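Local coordinates for protein malate dehydrogenase (Aeropyrum pernix, PDB 2D4A) that catalyses the reversible oxidation of (S)-malate to oxaloacetate with either NAD or NADP as coenzyme, and works as a homotetramer, at residues Met1-Gly6 with Leu27-Thr32; Ile70-Ala75 with Ile111-Thr116. All blocks are in the same frame, centred on the assembly; numbering follows the deposited sequence.

Contact 1 of 2, residues Met1-Gly6 with Leu27-Thr32; sequences MITILG and LLIART
Leu27 enters the contact with both its backbone and its side chain. Its N donates to Ile2 O at 2.9 Å, and its O takes the N-H of Ile4 at the same length. With CG anti to the backbone N (chi1 -177°), the Leu27 side chain lies alongside that of Thr3, its CD1 4.1 Å from Thr3 OG1, a hydroxyl whose hydrogen bond goes to Ser68. The bent chain of Met1 comes over from the strand start and sets SD against Leu27 CB.

Leu28 turns to the other face of the sheet. There it runs beside Ile4 and points the same way, placing CD1 3.6 Å from Ile4 CB and also close to Ile4 CD1; helix 9-21 covers this pair, through Met12 and Ala15.

Ile29 returns to the face of Leu27. Its CD1 approaches Thr3 CG2 at 4.0 Å, while its backbone N donates to Ile4 O at 3.0 Å. Ile29 O then accepts from Gly6 N at 2.9 Å, the last of four bonds in the pattern of a parallel pair.

Past the strand, Ala30 CB packs on Gly6 O at 3.6 Å. Arg31 folds its bent chain back so that the edge of the guanidinium faces that same carbonyl oxygen, with NH1 too far for a hydrogen bond.

Together with helix 9-21, the pair forms the first beta-alpha-beta unit of a Rossmann fold, whose glycine-rich turn starts at Gly6, a probable NADP(+)-binding residue by analogy with relatives.

Contact 2 of 2, residues Ile70-Ala75 with Ile111-Thr116; sequences IVLVTA and IVVITT
A beta-alpha-beta unit in the later half of the Rossmann domain, strand 70-73, helix 86-106 and strand 111-114, is closed by this parallel pairing. Val71 turns both its N and its O to strand 111-114: N donates to Ile111 O at 2.8 Å and O accepts from Val113 N. Val113 O in turn receives Val73 N at 2.8 Å, and Val73 O takes Thr115 N at 2.9 Å, carrying the pairing just beyond the strand ends.

On one face, Val71 CB meets Val112 CG1 at 3.9 Å, and farther along Val73 lies beside Ile114. Ile114 bends at chi2 (-64°), which brings CD1 over Val73 CB and close to both of its methyls. An alanine here takes away both methyls of Val73 and would probably leave Ile114 CD1 with only CB to rest on from this residue, opening a gap beside it. On the opposite face Leu72 CD2 rests on Val113 CB at 4.0 Å, and Leu229 of helix 223-237 packs on Val113.

At the C-terminal ends Thr74 and Thr115 run side by side, with Thr74 CG2 3.5 Å from Thr115 OG1; the hydroxyl of Thr74 is bonded to Leu5 O. Thr116 packs on Asn92 and Met96 of helix 86-106. Thr115 and Thr116 probably contact the coenzyme, as in relatives, so the arrangement is that of a Rossmann NADP(+) site at the C-terminal edge of a parallel sheet.

Overall arrangement
Contacts 1 and 2 are two pairings of one parallel six-stranded sheet, separated by the pairing of 2-5 with 70-73, their centres about 10 Å apart. The four strands thus run 26-29, 2-5, 70-73, 111-114 across the sheet. The seam between the contacts is stitched by probable hydrogen bonds from Leu72 N to Thr3 O at 2.8 Å and from Leu5 N to Leu72 O at 2.9 Å. Beyond the strands, Arg31 NH2 packs on Ala75 CB at 3.6 Å. Because all four strands run parallel, their C-terminal ends bring Gly6 of contact 1 and Thr115 and Thr116 of contact 2 to the same edge, where the NADP(+) site is expected by similarity.

Contact 1 of 2, residues Met1-Gly6 with Leu27-Thr32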
loop_
_atom_site.group_PDB
_atom_site.type_symbol
_atom_site.label_atom_id
_atom_site.label_comp_id
_atom_site.label_asym_id
_atom_site.label_seq_id
_atom_site.Cartn_x
_atom_site.Cartn_y
_atom_site.Cartn_z
ATOM N N MET B 1 -10.629 -17.971 -1.062
ATOM C CA MET B 1 -9.195 -17.814 -0.877
ATOM C C MET B 1 -8.376 -18.088 -2.136
ATOM O O MET B 1 -8.907 -18.521 -3.159
ATOM C CB MET B 1 -8.701 -18.728 0.241
ATOM C CG MET B 1 -8.864 -20.198 -0.049
ATOM S SD MET B 1 -7.757 -21.154 0.981
ATOM C CE MET B 1 -8.099 -20.457 2.598
ATOM N N ILE B 2 -7.074 -17.823 -2.042
ATOM C CA ILE B 2 -6.138 -18.035 -3.143
ATOM C C ILE B 2 -5.251 -19.233 -2.826
ATOM O O ILE B 2 -4.504 -19.224 -1.838
ATOM C CB ILE B 2 -5.208 -16.820 -3.343
ATOM C CG1 ILE B 2 -6.030 -15.557 -3.595
ATOM C CG2 ILE B 2 -4.264 -17.073 -4.502
ATOM C CD1 ILE B 2 -5.194 -14.286 -3.644
ATOM N N THR B 3 -5.319 -20.258 -3.668
ATOM C CA THR B 3 -4.500 -21.450 -3.453
ATOM C C THR B 3 -3.249 -21.462 -4.321
ATOM O O THR B 3 -3.324 -21.253 -5.524
ATOM C CB THR B 3 -5.292 -22.735 -3.749
ATOM O OG1 THR B 3 -6.406 -22.827 -2.855
ATOM C CG2 THR B 3 -4.412 -23.950 -3.569
ATOM N N ILE B 4 -2.093 -21.684 -3.705
ATOM C CA ILE B 4 -0.858 -21.784 -4.471
ATOM C C ILE B 4 -0.471 -23.262 -4.481
ATOM O O ILE B 4 -0.374 -23.888 -3.429
ATOM C CB ILE B 4 0.335 -20.999 -3.848
ATOM C CG1 ILE B 4 0.103 -19.488 -3.890
ATOM C CG2 ILE B 4 1.590 -21.264 -4.650
ATOM C CD1 ILE B 4 1.009 -18.699 -2.994
ATOM N N LEU B 5 -0.281 -23.829 -5.667
ATOM C CA LEU B 5 0.138 -25.222 -5.793
ATOM C C LEU B 5 1.620 -25.208 -6.119
ATOM O O LEU B 5 1.999 -24.953 -7.263
ATOM C CB LEU B 5 -0.607 -25.913 -6.932
ATOM C CG LEU B 5 -1.914 -26.602 -6.548
ATOM C CD1 LEU B 5 -2.598 -25.775 -5.492
ATOM C CD2 LEU B 5 -2.800 -26.800 -7.768
ATOM N N GLY B 6 2.474 -25.489 -5.058
ATOM C CA GLY B 6 3.873 -25.438 -5.327
ATOM C C GLY B 6 4.808 -25.571 -4.168
ATOM O O GLY B 6 5.624 -26.502 -4.102
ATOM N N LEU B 27 -3.800 -20.266 0.770
ATOM C CA LEU B 27 -3.493 -21.625 1.211
ATOM C C LEU B 27 -2.430 -22.281 0.323
ATOM O O LEU B 27 -2.599 -22.362 -0.892
ATOM C CB LEU B 27 -4.781 -22.461 1.180
ATOM C CG LEU B 27 -4.873 -23.925 1.637
ATOM C CD1 LEU B 27 -5.165 -24.819 0.454
ATOM C CD2 LEU B 27 -3.604 -24.338 2.353
ATOM N N LEU B 28 -1.344 -22.747 0.940
ATOM C CA LEU B 28 -0.249 -23.407 0.227
ATOM C C LEU B 28 -0.388 -24.927 0.223
ATOM O O LEU B 28 -0.568 -25.537 1.277
ATOM C CB LEU B 28 1.102 -23.096 0.879
ATOM C CG LEU B 28 1.841 -21.769 0.747
ATOM C CD1 LEU B 28 2.038 -21.466 -0.719
ATOM C CD2 LEU B 28 1.073 -20.666 1.439
ATOM N N ILE B 29 -0.280 -25.543 -0.952
ATOM C CA ILE B 29 -0.344 -26.997 -1.048
ATOM C C ILE B 29 0.847 -27.531 -1.853
ATOM O O ILE B 29 1.201 -26.981 -2.900
ATOM C CB ILE B 29 -1.663 -27.481 -1.701
ATOM C CG1 ILE B 29 -2.863 -26.989 -0.886
ATOM C CG2 ILE B 29 -1.699 -29.006 -1.748
ATOM C CD1 ILE B 29 -4.217 -27.344 -1.500
ATOM N N ALA B 30 1.486 -28.599 -1.341
ATOM C CA ALA B 30 2.615 -29.269 -1.967
ATOM C C ALA B 30 2.678 -30.701 -1.444
ATOM O O ALA B 30 2.229 -30.991 -0.335
ATOM C CB ALA B 30 3.912 -28.524 -1.662
ATOM N N ARG B 31 3.241 -31.584 -2.257
ATOM C CA ARG B 31 3.355 -32.997 -1.937
ATOM C C ARG B 31 4.252 -33.309 -0.747
ATOM O O ARG B 31 3.901 -34.114 0.116
ATOM C CB ARG B 31 3.839 -33.749 -3.185
ATOM C CG ARG B 31 5.034 -33.083 -3.893
ATOM C CD ARG B 31 4.849 -33.002 -5.421
ATOM N NE ARG B 31 3.961 -31.918 -5.853
ATOM C CZ ARG B 31 4.233 -30.623 -5.710
ATOM N NH1 ARG B 31 5.369 -30.236 -5.144
ATOM N NH2 ARG B 31 3.374 -29.713 -6.140
ATOM N N THR B 32 5.412 -32.672 -0.695
ATOM C CA THR B 32 6.356 -32.908 0.394
ATOM C C THR B 32 5.742 -32.569 1.749
ATOM O O THR B 32 5.260 -31.459 1.966
ATOM C CB THR B 32 7.629 -32.069 0.200
ATOM O OG1 THR B 32 8.227 -32.401 -1.061
ATOM C CG2 THR B 32 8.614 -32.341 1.313
#

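Contact 2 of 2, residues Ile70-Ala75 with Ile111-Thr116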
loop_
_atom_site.group_PDB
_atom_site.type_symbol
_atom_site.label_atom_id
_atom_site.label_comp_id
_atom_site.label_asym_id
_atom_site.label_seq_id
_atom_site.Cartn_x
_atom_site.Cartn_y
_atom_site.Cartn_z
ATOM N N ILE B 70 -9.393 -18.625 -7.110
ATOM C CA ILE B 70 -8.204 -18.671 -7.935
ATOM C C ILE B 70 -7.215 -19.722 -7.460
ATOM O O ILE B 70 -6.924 -19.828 -6.263
ATOM C CB ILE B 70 -7.497 -17.313 -7.918
ATOM C CG1 ILE B 70 -8.516 -16.222 -8.272
ATOM C CG2 ILE B 70 -6.287 -17.335 -8.859
ATOM C CD1 ILE B 70 -8.032 -14.809 -8.054
ATOM N N VAL B 71 -6.707 -20.496 -8.412
ATOM C CA VAL B 71 -5.718 -21.532 -8.146
ATOM C C VAL B 71 -4.482 -21.183 -8.965
ATOM O O VAL B 71 -4.523 -21.214 -10.192
ATOM C CB VAL B 71 -6.220 -22.922 -8.575
ATOM C CG1 VAL B 71 -5.079 -23.926 -8.477
ATOM C CG2 VAL B 71 -7.380 -23.355 -7.691
ATOM N N LEU B 72 -3.393 -20.843 -8.286
ATOM C CA LEU B 72 -2.157 -20.483 -8.967
ATOM C C LEU B 72 -1.236 -21.700 -9.075
ATOM O O LEU B 72 -0.792 -22.242 -8.065
ATOM C CB LEU B 72 -1.450 -19.349 -8.211
ATOM C CG LEU B 72 -2.235 -18.047 -7.955
ATOM C CD1 LEU B 72 -1.349 -17.064 -7.212
ATOM C CD2 LEU B 72 -2.714 -17.438 -9.259
ATOM N N VAL B 73 -0.963 -22.128 -10.307
ATOM C CA VAL B 73 -0.106 -23.279 -10.569
ATOM C C VAL B 73 1.328 -22.839 -10.877
ATOM O O VAL B 73 1.595 -22.115 -11.846
ATOM C CB VAL B 73 -0.676 -24.117 -11.730
ATOM C CG1 VAL B 73 0.252 -25.275 -12.060
ATOM C CG2 VAL B 73 -2.057 -24.641 -11.349
ATOM N N THR B 74 2.242 -23.308 -10.031
ATOM C CA THR B 74 3.666 -22.987 -10.102
ATOM C C THR B 74 4.482 -24.239 -9.785
ATOM O O THR B 74 5.709 -24.198 -9.716
ATOM C CB THR B 74 4.000 -21.941 -9.049
ATOM O OG1 THR B 74 3.850 -22.529 -7.752
ATOM C CG2 THR B 74 3.033 -20.759 -9.138
ATOM N N ALA B 75 3.777 -25.349 -9.613
ATOM C CA ALA B 75 4.373 -26.623 -9.259
ATOM C C ALA B 75 5.447 -27.216 -10.161
ATOM O O ALA B 75 6.105 -28.177 -9.767
ATOM C CB ALA B 75 3.278 -27.649 -9.057
ATOM N N ILE B 111 -10.538 -20.226 -11.213
ATOM C CA ILE B 111 -9.722 -19.709 -12.340
ATOM C C ILE B 111 -8.273 -20.168 -12.059
ATOM O O ILE B 111 -7.825 -20.134 -10.926
ATOM C CB ILE B 111 -9.750 -18.199 -12.493
ATOM C CG1 ILE B 111 -11.171 -17.629 -12.635
ATOM C CG2 ILE B 111 -8.972 -17.770 -13.757
ATOM C CD1 ILE B 111 -11.264 -16.120 -12.673
ATOM N N VAL B 112 -7.676 -20.961 -13.115
ATOM C CA VAL B 112 -6.305 -21.397 -12.902
ATOM C C VAL B 112 -5.321 -20.581 -13.710
ATOM O O VAL B 112 -5.615 -20.123 -14.813
ATOM C CB VAL B 112 -6.125 -22.906 -13.199
ATOM C CG1 VAL B 112 -7.046 -23.652 -12.311
ATOM C CG2 VAL B 112 -6.434 -23.251 -14.648
ATOM N N VAL B 113 -4.167 -20.303 -13.086
ATOM C CA VAL B 113 -3.156 -19.488 -13.812
ATOM C C VAL B 113 -1.847 -20.289 -13.755
ATOM O O VAL B 113 -1.462 -20.692 -12.643
ATOM C CB VAL B 113 -2.981 -18.096 -13.223
ATOM C CG1 VAL B 113 -1.929 -17.267 -13.978
ATOM C CG2 VAL B 113 -4.279 -17.282 -13.212
ATOM N N ILE B 114 -1.267 -20.619 -14.814
ATOM C CA ILE B 114 -0.040 -21.418 -14.799
ATOM C C ILE B 114 1.188 -20.538 -15.023
ATOM O O ILE B 114 1.121 -19.569 -15.774
ATOM C CB ILE B 114 -0.049 -22.469 -15.932
ATOM C CG1 ILE B 114 -1.455 -23.069 -16.086
ATOM C CG2 ILE B 114 0.992 -23.544 -15.661
ATOM C CD1 ILE B 114 -1.929 -23.844 -14.888
ATOM N N THR B 115 2.297 -20.867 -14.359
ATOM C CA THR B 115 3.557 -20.135 -14.550
ATOM C C THR B 115 4.571 -21.117 -15.146
ATOM O O THR B 115 5.493 -20.723 -15.849
ATOM C CB THR B 115 4.190 -19.583 -13.233
ATOM O OG1 THR B 115 4.469 -20.670 -12.351
ATOM C CG2 THR B 115 3.279 -18.587 -12.541
ATOM N N THR B 116 4.373 -22.399 -14.857
ATOM C CA THR B 116 5.250 -23.458 -15.329
ATOM C C THR B 116 5.617 -23.332 -16.805
ATOM O O THR B 116 4.757 -23.057 -17.647
ATOM C CB THR B 116 4.621 -24.848 -15.094
ATOM O OG1 THR B 116 4.010 -24.888 -13.799
ATOM C CG2 THR B 116 5.688 -25.934 -15.168
#